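Cellulase CEL9M (Clostridium cellulolyticum, PDB 1IA6) probably hydrolyses internal beta-1,4-glucosidic linkages in cellulose, lichenin and cereal beta-glucans as a family 9 endoglucanase. Local coordinates at residues L78-E83 with Y320-P325; L220-N225 with A264-Q269; A72-S77 with T92-Q97. All coordinates share one frame; numbering follows the deposited sequence. Where two conformers were deposited one is given.

In the fold
All three contacts join helices of the alpha-helical barrel forming the family 9 catalytic module. Contacts 1 and 3 share helix 64-80, with centres about 15 Å apart and Leu78 CD2 3.6 Å from Leu95 CD2; the centre of contact 3 is about 10 Å from the centre of the chain, and contact 1 lies farther out. Contact 2 has its centre about 15 Å from that of contact 1, where Tyr79 OH lies 3.6 Å from Thr222 CG2, and about 19 Å from that of contact 3. Contacts 1 and 3 lie away from the metal sites and predicted catalytic acids; in contact 2, the Arg266 side chain is about 11 Å from that of the calcium ligand Asp211.

Contact 1 (L78-E83 with Y320-P325); sequences LYEFKE and YCKQNP
Lys322 of helix 306-323 reaches to Glu80 of helix 64-80, joining two helices of the (alpha/alpha)6 barrel of family 9 glycosidases. Its chain leaves the backbone extended, then bends about the CG-CD bond (chi3 61°), which turns the ammonium group between the side-chain and main-chain oxygens of Glu80. NZ donates to Glu80 OE1 at 2.7 Å, a salt bridge in which the carboxylate oxygen is met nearly along its C-O bond. The same nitrogen donates to Glu80 O at 2.9 Å, in the carbonyl plane and on a lone pair. One ammonium thus holds both the main-chain carbonyl and a carboxylate oxygen of Glu80, and its charge, set near the carboxyl end of a helix, is probably favoured there.

The other carboxylate oxygen of Glu80 turns inward, accepting a hydrogen bond from Trp76 NE1 and lying in plane at the edge of the Tyr79 ring. With both oxygens engaged, the carboxylate is restrained in its rotation. Phe81, at the N-cap position before helix 82-87, presents one ring face to its own neighbour, with Glu80 CB 4.1 Å above the plane and over the ring centre. The ring also touches helix 413-429 through Ala424 and Lys428. Against this aromatic group lies the aliphatic part of Lys322, its methylenes running obliquely past the ring: Phe81 CE1 is 4.0 Å from Lys322 CG and 3.8 Å from Lys322 CD.

Contact 2 (L220-N225 with A264-Q269); sequences LYTATN and ALRLAQ
Thr222 and Arg266 meet through torsions that point the hydroxyl and the guanidinium at one another. In Thr222, OG1 stands beside the backbone N, opposite the carbonyl carbon (chi1 -61°), the rotation that puts the hydroxyl within bonding distance of Arg266. Arg266 leaves its helix beside its own backbone N, and bends at chi2 and again at chi3 (75°) bring the guanidinium edge to the hydroxyl; the two side chains cross at about a right angle. The hydroxyl lies practically in the plane of this flat group. Arg266 NH2 donates to Thr222 OG1 at 3.1 Å, with an N-H...O angle of 153°, while the other terminal nitrogen, Arg266 NH1, stands 3.2 Å from Thr222 OG1.

Helices 210-224 and 260-271 are neighbours in the helical barrel, and the long arginine side chain covers the distance: the CA atoms of Thr222 and Arg266, the nearest pair, are 10.0 Å apart. Thr222 OG1 is also hydrogen-bonded to Thr218 O, one turn back, and Arg266 NH1 makes a weak hydrogen bond to Thr218 OG1. Trp219, between those two threonines in sequence, forms a cation-pi pair with the guanidinium.

Helix 210-224 ends just beyond the contact. Leu220 O takes Thr224 N at 2.9 Å and Thr224 OG1 at 2.7 Å, from opposite faces of its carbonyl plane, and Asn225 then leaves the helix with positive phi.

Because the Thr222 hydroxyl donates its hydrogen bond to the carbonyl of Thr218, OG1 can act as acceptor toward Arg266 NH2. A neutral oxygen can help orient the buried guanidinium but would not be expected to offset its charge; the Trp219 ring probably helps to stabilise it.

Contact 3 (A72-S77 with T92-Q97); sequences AILGWS and TKMLQQ
Met94 plants its terminal methyl on the backbone and side chain of Leu74. CE is 3.2 Å from Leu74 O, a close approach of a methyl to a carbonyl oxygen, and it also rests on the leucine side chain, 3.9 Å from both Leu74 CB and Leu74 CD2. About one turn further along the helix, Ser77 CB adds a looser contact, 4.4 Å from Met94 CE. Within residues 92-97, the methyl makes the closest approaches to residues 72-77.

The reach depends on the shape of the methionine. Its CG points opposite the backbone N (chi1 -179°), and a bend at chi2 (69°) swings SD and CE across to helix 64-80, although the first bond of the side chain does not aim there. The first side-chain bond of Leu74 does head toward residues 92-97, and the two chains pass at an oblique angle, spanning 8.3 Å between Leu74 CA and Met94 CA.

Helices 64-80 and 91-107, separated by the short helix 82-87, pack in this way within the (alpha/alpha)6 barrel of the family 9 catalytic module, and the contact is buried. Ser77 has two conformers; in one, the hydroxyl folds back on its own helix and Ser77 OG donates to Ile73 O at 2.8 Å, while Ser77 N reaches Ile73 O at 3.0 Å from the opposite face of the carbonyl plane. In that conformer CB is what the serine offers to Met94.

Further out, Val420 of helix 413-429 touches both Leu74 and Met94, and Phe85 of helix 82-87 touches both Ser77 and Met94. Phe17 packs against Leu74 and against Gln97, whose side-chain NE2 is hydrogen-bonded to Ile14 O and Asp18 OD1.

Contact 1 (L78-E83 with Y320-P325)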
loop_
_atom_site.group_PDB
_atom_site.type_symbol
_atom_site.label_atom_id
_atom_site.label_comp_id
_atom_site.label_asym_id
_atom_site.label_seq_id
_atom_site.Cartn_x
_atom_site.Cartn_y
_atom_site.Cartn_z
ATOM N N LEU A 78 -8.791 -2.302 7.359
ATOM C CA LEU A 78 -9.998 -3.081 7.622
ATOM C C LEU A 78 -10.059 -3.521 9.084
ATOM O O LEU A 78 -11.122 -3.517 9.704
ATOM C CB LEU A 78 -10.040 -4.310 6.713
ATOM C CG LEU A 78 -11.282 -5.206 6.805
ATOM C CD1 LEU A 78 -12.526 -4.405 6.443
ATOM C CD2 LEU A 78 -11.119 -6.388 5.865
ATOM N N TYR A 79 -8.908 -3.900 9.626
ATOM C CA TYR A 79 -8.817 -4.349 11.009
ATOM C C TYR A 79 -9.146 -3.246 12.013
ATOM O O TYR A 79 -9.877 -3.473 12.978
ATOM C CB TYR A 79 -7.409 -4.883 11.294
ATOM C CG TYR A 79 -7.226 -5.412 12.702
ATOM C CD1 TYR A 79 -7.729 -6.658 13.071
ATOM C CD2 TYR A 79 -6.551 -4.663 13.664
ATOM C CE1 TYR A 79 -7.562 -7.147 14.368
ATOM C CE2 TYR A 79 -6.380 -5.139 14.960
ATOM C CZ TYR A 79 -6.886 -6.381 15.304
ATOM O OH TYR A 79 -6.704 -6.860 16.580
ATOM N N GLU A 80 -8.607 -2.053 11.786
ATOM C CA GLU A 80 -8.823 -0.928 12.697
ATOM C C GLU A 80 -10.132 -0.167 12.506
ATOM O O GLU A 80 -10.694 0.349 13.474
ATOM C CB GLU A 80 -7.671 0.075 12.580
ATOM C CG GLU A 80 -6.284 -0.480 12.884
ATOM C CD GLU A 80 -6.050 -0.759 14.362
ATOM O OE1 GLU A 80 -6.852 -0.305 15.206
ATOM O OE2 GLU A 80 -5.045 -1.426 14.681
ATOM N N PHE A 81 -10.610 -0.079 11.267
ATOM C CA PHE A 81 -11.833 0.668 10.980
ATOM C C PHE A 81 -12.907 -0.160 10.281
ATOM O O PHE A 81 -13.593 0.333 9.387
ATOM C CB PHE A 81 -11.499 1.891 10.115
ATOM C CG PHE A 81 -10.450 2.791 10.710
ATOM C CD1 PHE A 81 -10.682 3.457 11.911
ATOM C CD2 PHE A 81 -9.224 2.969 10.071
ATOM C CE1 PHE A 81 -9.706 4.287 12.470
ATOM C CE2 PHE A 81 -8.242 3.798 10.623
ATOM C CZ PHE A 81 -8.486 4.456 11.825
ATOM N N LYS A 82 -13.065 -1.408 10.706
ATOM C CA LYS A 82 -14.046 -2.302 10.109
ATOM C C LYS A 82 -15.445 -1.701 9.990
ATOM O O LYS A 82 -16.122 -1.901 8.981
ATOM C CB LYS A 82 -14.118 -3.605 10.905
ATOM C CG LYS A 82 -15.148 -4.588 10.381
ATOM C CD LYS A 82 -15.172 -5.852 11.221
ATOM C CE LYS A 82 -16.367 -6.722 10.867
ATOM N NZ LYS A 82 -16.394 -7.035 9.415
ATOM N N GLU A 83 -15.874 -0.975 11.019
ATOM C CA GLU A 83 -17.201 -0.358 11.025
ATOM C C GLU A 83 -17.420 0.550 9.826
ATOM O O GLU A 83 -18.517 0.604 9.268
ATOM C CB GLU A 83 -17.412 0.455 12.308
ATOM C CG GLU A 83 -17.486 -0.369 13.585
ATOM C CD GLU A 83 -16.232 -1.185 13.832
ATOM O OE1 GLU A 83 -15.123 -0.604 13.812
ATOM O OE2 GLU A 83 -16.359 -2.410 14.050
ATOM N N TYR A 320 -4.029 6.121 15.842
ATOM C CA TYR A 320 -3.591 6.526 17.172
ATOM C C TYR A 320 -4.747 7.176 17.936
ATOM O O TYR A 320 -4.917 6.945 19.134
ATOM C CB TYR A 320 -2.434 7.522 17.055
ATOM C CG TYR A 320 -1.954 8.079 18.372
ATOM C CD1 TYR A 320 -1.154 7.319 19.223
ATOM C CD2 TYR A 320 -2.299 9.370 18.770
ATOM C CE1 TYR A 320 -0.704 7.834 20.440
ATOM C CE2 TYR A 320 -1.857 9.893 19.984
ATOM C CZ TYR A 320 -1.059 9.120 20.812
ATOM O OH TYR A 320 -0.607 9.639 22.006
ATOM N N CYS A 321 -5.541 7.984 17.237
ATOM C CA CYS A 321 -6.665 8.680 17.866
ATOM C C CYS A 321 -7.784 7.787 18.399
ATOM O O CYS A 321 -8.635 8.248 19.160
ATOM C CB CYS A 321 -7.250 9.717 16.904
ATOM S SG CYS A 321 -6.226 11.195 16.745
ATOM N N LYS A 322 -7.794 6.520 18.001
ATOM C CA LYS A 322 -8.820 5.603 18.487
ATOM C C LYS A 322 -8.726 5.491 20.006
ATOM O O LYS A 322 -9.740 5.530 20.704
ATOM C CB LYS A 322 -8.644 4.214 17.868
ATOM C CG LYS A 322 -9.001 4.137 16.393
ATOM C CD LYS A 322 -8.766 2.738 15.838
ATOM C CE LYS A 322 -9.620 1.697 16.554
ATOM N NZ LYS A 322 -9.370 0.324 16.027
ATOM N N GLN A 323 -7.505 5.362 20.514
ATOM C CA GLN A 323 -7.295 5.236 21.950
ATOM C C GLN A 323 -6.877 6.538 22.624
ATOM O O GLN A 323 -7.167 6.749 23.800
ATOM C CB GLN A 323 -6.244 4.163 22.235
ATOM C CG GLN A 323 -6.623 2.781 21.734
ATOM C CD GLN A 323 -5.682 1.705 22.233
ATOM O OE1 GLN A 323 -4.462 1.826 22.112
ATOM N NE2 GLN A 323 -6.246 0.640 22.795
ATOM N N ASN A 324 -6.200 7.405 21.882
ATOM C CA ASN A 324 -5.737 8.674 22.425
ATOM C C ASN A 324 -6.219 9.823 21.550
ATOM O O ASN A 324 -5.455 10.384 20.764
ATOM C CB ASN A 324 -4.208 8.679 22.486
ATOM C CG ASN A 324 -3.653 7.545 23.331
ATOM O OD1 ASN A 324 -2.544 7.064 23.094
ATOM N ND2 ASN A 324 -4.420 7.118 24.328
ATOM N N PRO A 325 -7.503 10.185 21.668
ATOM C CA PRO A 325 -8.041 11.282 20.862
ATOM C C PRO A 325 -7.294 12.585 21.129
ATOM O O PRO A 325 -7.236 13.058 22.263
ATOM C CB PRO A 325 -9.500 11.354 21.304
ATOM C CG PRO A 325 -9.803 9.940 21.703
ATOM C CD PRO A 325 -8.566 9.556 22.469
#

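Contact 2 (L220-N225 with A264-Q269)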
loop_
_atom_site.group_PDB
_atom_site.type_symbol
_atom_site.label_atom_id
_atom_site.label_comp_id
_atom_site.label_asym_id
_atom_site.label_seq_id
_atom_site.Cartn_x
_atom_site.Cartn_y
_atom_site.Cartn_z
ATOM N N LEU A 220 1.905 -11.080 14.679
ATOM C CA LEU A 220 1.904 -12.487 15.050
ATOM C C LEU A 220 1.547 -12.603 16.529
ATOM O O LEU A 220 0.938 -13.585 16.950
ATOM C CB LEU A 220 3.265 -13.123 14.748
ATOM C CG LEU A 220 3.401 -13.494 13.263
ATOM C CD1 LEU A 220 4.850 -13.786 12.911
ATOM C CD2 LEU A 220 2.514 -14.693 12.966
ATOM N N TYR A 221 1.910 -11.595 17.319
ATOM C CA TYR A 221 1.563 -11.617 18.738
ATOM C C TYR A 221 0.049 -11.461 18.884
ATOM O O TYR A 221 -0.595 -12.202 19.619
ATOM C CB TYR A 221 2.247 -10.480 19.500
ATOM C CG TYR A 221 1.756 -10.374 20.930
ATOM C CD1 TYR A 221 2.057 -11.365 21.865
ATOM C CD2 TYR A 221 0.947 -9.311 21.333
ATOM C CE1 TYR A 221 1.560 -11.299 23.172
ATOM C CE2 TYR A 221 0.444 -9.235 22.634
ATOM C CZ TYR A 221 0.755 -10.230 23.546
ATOM O OH TYR A 221 0.261 -10.156 24.830
ATOM N N THR A 222 -0.515 -10.486 18.182
ATOM C CA THR A 222 -1.951 -10.247 18.248
ATOM C C THR A 222 -2.749 -11.495 17.857
ATOM O O THR A 222 -3.799 -11.778 18.431
ATOM C CB THR A 222 -2.361 -9.083 17.324
ATOM O OG1 THR A 222 -1.695 -7.884 17.743
ATOM C CG2 THR A 222 -3.870 -8.863 17.370
ATOM N N ALA A 223 -2.238 -12.250 16.892
ATOM C CA ALA A 223 -2.932 -13.445 16.430
ATOM C C ALA A 223 -2.705 -14.693 17.275
ATOM O O ALA A 223 -3.582 -15.549 17.350
ATOM C CB ALA A 223 -2.546 -13.738 14.980
ATOM N N THR A 224 -1.548 -14.792 17.922
ATOM C CA THR A 224 -1.220 -15.988 18.702
ATOM C C THR A 224 -1.125 -15.830 20.220
ATOM O O THR A 224 -1.148 -16.824 20.945
ATOM C CB THR A 224 0.119 -16.583 18.230
ATOM O OG1 THR A 224 1.185 -15.694 18.591
ATOM C CG2 THR A 224 0.122 -16.762 16.715
ATOM N N ASN A 225 -1.014 -14.595 20.696
ATOM C CA ASN A 225 -0.873 -14.329 22.125
ATOM C C ASN A 225 0.428 -14.929 22.657
ATOM O O ASN A 225 0.568 -15.166 23.856
ATOM C CB ASN A 225 -2.064 -14.892 22.910
ATOM C CG ASN A 225 -3.350 -14.126 22.647
ATOM O OD1 ASN A 225 -3.416 -12.913 22.854
ATOM N ND2 ASN A 225 -4.380 -14.833 22.191
ATOM N N ALA A 264 6.358 1.262 15.984
ATOM C CA ALA A 264 6.433 1.896 17.297
ATOM C C ALA A 264 5.031 2.100 17.863
ATOM O O ALA A 264 4.812 1.947 19.064
ATOM C CB ALA A 264 7.158 3.233 17.201
ATOM N N LEU A 265 4.081 2.453 17.005
ATOM C CA LEU A 265 2.708 2.656 17.457
ATOM C C LEU A 265 2.156 1.373 18.088
ATOM O O LEU A 265 1.580 1.406 19.178
ATOM C CB LEU A 265 1.813 3.080 16.288
ATOM C CG LEU A 265 0.312 3.231 16.565
ATOM C CD1 LEU A 265 0.072 4.336 17.582
ATOM C CD2 LEU A 265 -0.410 3.558 15.266
ATOM N N ARG A 266 2.341 0.243 17.410
ATOM C CA ARG A 266 1.840 -1.025 17.929
ATOM C C ARG A 266 2.572 -1.471 19.193
ATOM O O ARG A 266 1.959 -2.040 20.101
ATOM C CB ARG A 266 1.928 -2.123 16.860
ATOM C CG ARG A 266 1.120 -1.822 15.604
ATOM C CD ARG A 266 0.438 -3.078 15.075
ATOM N NE ARG A 266 -0.715 -3.447 15.893
ATOM C CZ ARG A 266 -0.945 -4.670 16.364
ATOM N NH1 ARG A 266 -0.101 -5.655 16.107
ATOM N NH2 ARG A 266 -2.026 -4.906 17.094
ATOM N N LEU A 267 3.875 -1.216 19.259
ATOM C CA LEU A 267 4.648 -1.599 20.436
ATOM C C LEU A 267 4.266 -0.757 21.653
ATOM O O LEU A 267 4.309 -1.238 22.787
ATOM C CB LEU A 267 6.152 -1.487 20.154
ATOM C CG LEU A 267 6.738 -2.675 19.384
ATOM C CD1 LEU A 267 8.225 -2.448 19.116
ATOM C CD2 LEU A 267 6.534 -3.954 20.193
ATOM N N ALA A 268 3.887 0.496 21.420
ATOM C CA ALA A 268 3.473 1.362 22.520
ATOM C C ALA A 268 2.182 0.799 23.099
ATOM O O ALA A 268 2.000 0.744 24.313
ATOM C CB ALA A 268 3.239 2.787 22.018
ATOM N N GLN A 269 1.296 0.364 22.209
ATOM C CA GLN A 269 0.003 -0.195 22.588
ATOM C C GLN A 269 0.143 -1.524 23.321
ATOM O O GLN A 269 -0.530 -1.770 24.323
ATOM C CB GLN A 269 -0.849 -0.392 21.332
ATOM C CG GLN A 269 -2.266 -0.873 21.582
ATOM C CD GLN A 269 -3.072 -0.965 20.300
ATOM O OE1 GLN A 269 -2.746 -0.322 19.301
ATOM N NE2 GLN A 269 -4.139 -1.754 20.327
#

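Contact 3 (A72-S77 with T92-Q97)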
loop_
_atom_site.group_PDB
_atom_site.type_symbol
_atom_site.label_atom_id
_atom_site.label_comp_id
_atom_site.label_asym_id
_atom_site.label_seq_id
_atom_site.Cartn_x
_atom_site.Cartn_y
_atom_site.Cartn_z
ATOM N N ALA A 72 -0.536 -5.231 3.403
ATOM C CA ALA A 72 -0.521 -5.072 4.853
ATOM C C ALA A 72 -1.273 -3.832 5.314
ATOM O O ALA A 72 -2.001 -3.878 6.307
ATOM C CB ALA A 72 0.921 -5.026 5.368
ATOM N N ILE A 73 -1.099 -2.722 4.605
ATOM C CA ILE A 73 -1.767 -1.478 4.982
ATOM C C ILE A 73 -3.271 -1.555 4.742
ATOM O O ILE A 73 -4.056 -1.015 5.524
ATOM C CB ILE A 73 -1.178 -0.269 4.218
ATOM C CG1 ILE A 73 0.305 -0.119 4.558
ATOM C CG2 ILE A 73 -1.961 1.004 4.545
ATOM C CD1 ILE A 73 0.632 -0.217 6.035
ATOM N N LEU A 74 -3.674 -2.214 3.663
ATOM C CA LEU A 74 -5.099 -2.375 3.383
ATOM C C LEU A 74 -5.707 -3.256 4.472
ATOM O O LEU A 74 -6.801 -2.984 4.964
ATOM C CB LEU A 74 -5.314 -3.027 2.016
ATOM C CG LEU A 74 -5.069 -2.147 0.790
ATOM C CD1 LEU A 74 -5.101 -3.012 -0.463
ATOM C CD2 LEU A 74 -6.136 -1.047 0.721
ATOM N N GLY A 75 -4.988 -4.310 4.849
ATOM C CA GLY A 75 -5.474 -5.198 5.892
ATOM C C GLY A 75 -5.581 -4.475 7.224
ATOM O O GLY A 75 -6.504 -4.716 7.999
ATOM N N TRP A 76 -4.632 -3.581 7.494
ATOM C CA TRP A 76 -4.634 -2.821 8.737
ATOM C C TRP A 76 -5.847 -1.891 8.773
ATOM O O TRP A 76 -6.478 -1.724 9.818
ATOM C CB TRP A 76 -3.332 -2.012 8.859
ATOM C CG TRP A 76 -3.095 -1.395 10.211
ATOM C CD1 TRP A 76 -3.612 -1.809 11.404
ATOM C CD2 TRP A 76 -2.229 -0.291 10.512
ATOM N NE1 TRP A 76 -3.124 -1.037 12.429
ATOM C CE2 TRP A 76 -2.272 -0.097 11.911
ATOM C CE3 TRP A 76 -1.419 0.549 9.736
ATOM C CZ2 TRP A 76 -1.537 0.906 12.553
ATOM C CZ3 TRP A 76 -0.686 1.549 10.375
ATOM C CH2 TRP A 76 -0.752 1.716 11.770
ATOM N N SER A 77 -6.166 -1.305 7.624
ATOM C CA SER A 77 -7.301 -0.395 7.509
ATOM C C SER A 77 -8.604 -1.098 7.886
ATOM O O SER A 77 -9.418 -0.561 8.639
ATOM C CB SER A 77 -7.408 0.137 6.075
ATOM O OG SER A 77 -6.208 0.777 5.669
ATOM N N THR A 92 -17.308 -6.277 1.530
ATOM C CA THR A 92 -17.226 -7.384 0.585
ATOM C C THR A 92 -16.180 -7.154 -0.500
ATOM O O THR A 92 -15.365 -8.034 -0.777
ATOM C CB THR A 92 -18.585 -7.639 -0.085
ATOM O OG1 THR A 92 -19.550 -7.977 0.918
ATOM C CG2 THR A 92 -18.478 -8.779 -1.089
ATOM N N LYS A 93 -16.207 -5.977 -1.113
ATOM C CA LYS A 93 -15.257 -5.650 -2.170
ATOM C C LYS A 93 -13.843 -5.593 -1.595
ATOM O O LYS A 93 -12.900 -6.098 -2.197
ATOM C CB LYS A 93 -15.621 -4.303 -2.807
ATOM C CG LYS A 93 -14.769 -3.919 -4.015
ATOM C CD LYS A 93 -14.954 -4.898 -5.167
ATOM C CE LYS A 93 -14.145 -4.468 -6.382
ATOM N NZ LYS A 93 -14.319 -5.381 -7.547
ATOM N N MET A 94 -13.705 -4.981 -0.422
ATOM C CA MET A 94 -12.402 -4.876 0.224
ATOM C C MET A 94 -11.792 -6.263 0.436
ATOM O O MET A 94 -10.610 -6.479 0.165
ATOM C CB MET A 94 -12.540 -4.159 1.569
ATOM C CG MET A 94 -11.233 -3.976 2.308
ATOM S SD MET A 94 -10.134 -2.803 1.478
ATOM C CE MET A 94 -9.100 -2.330 2.842
ATOM N N LEU A 95 -12.598 -7.203 0.923
ATOM C CA LEU A 95 -12.115 -8.559 1.162
ATOM C C LEU A 95 -11.681 -9.234 -0.132
ATOM O O LEU A 95 -10.734 -10.023 -0.141
ATOM C CB LEU A 95 -13.189 -9.395 1.871
ATOM C CG LEU A 95 -13.377 -9.025 3.346
ATOM C CD1 LEU A 95 -14.584 -9.752 3.922
ATOM C CD2 LEU A 95 -12.119 -9.375 4.118
ATOM N N GLN A 96 -12.369 -8.927 -1.225
ATOM C CA GLN A 96 -11.999 -9.500 -2.509
ATOM C C GLN A 96 -10.624 -8.980 -2.935
ATOM O O GLN A 96 -9.799 -9.748 -3.421
ATOM C CB GLN A 96 -13.043 -9.153 -3.572
ATOM C CG GLN A 96 -14.447 -9.609 -3.199
ATOM C CD GLN A 96 -15.438 -9.460 -4.334
ATOM O OE1 GLN A 96 -15.461 -8.438 -5.018
ATOM N NE2 GLN A 96 -16.271 -10.478 -4.532
ATOM N N GLN A 97 -10.371 -7.686 -2.741
ATOM C CA GLN A 97 -9.081 -7.105 -3.124
ATOM C C GLN A 97 -7.973 -7.746 -2.302
ATOM O O GLN A 97 -6.907 -8.080 -2.821
ATOM C CB GLN A 97 -9.067 -5.587 -2.894
ATOM C CG GLN A 97 -10.258 -4.833 -3.483
ATOM C CD GLN A 97 -10.420 -5.053 -4.974
ATOM O OE1 GLN A 97 -10.515 -6.188 -5.438
ATOM N NE2 GLN A 97 -10.463 -3.964 -5.732
#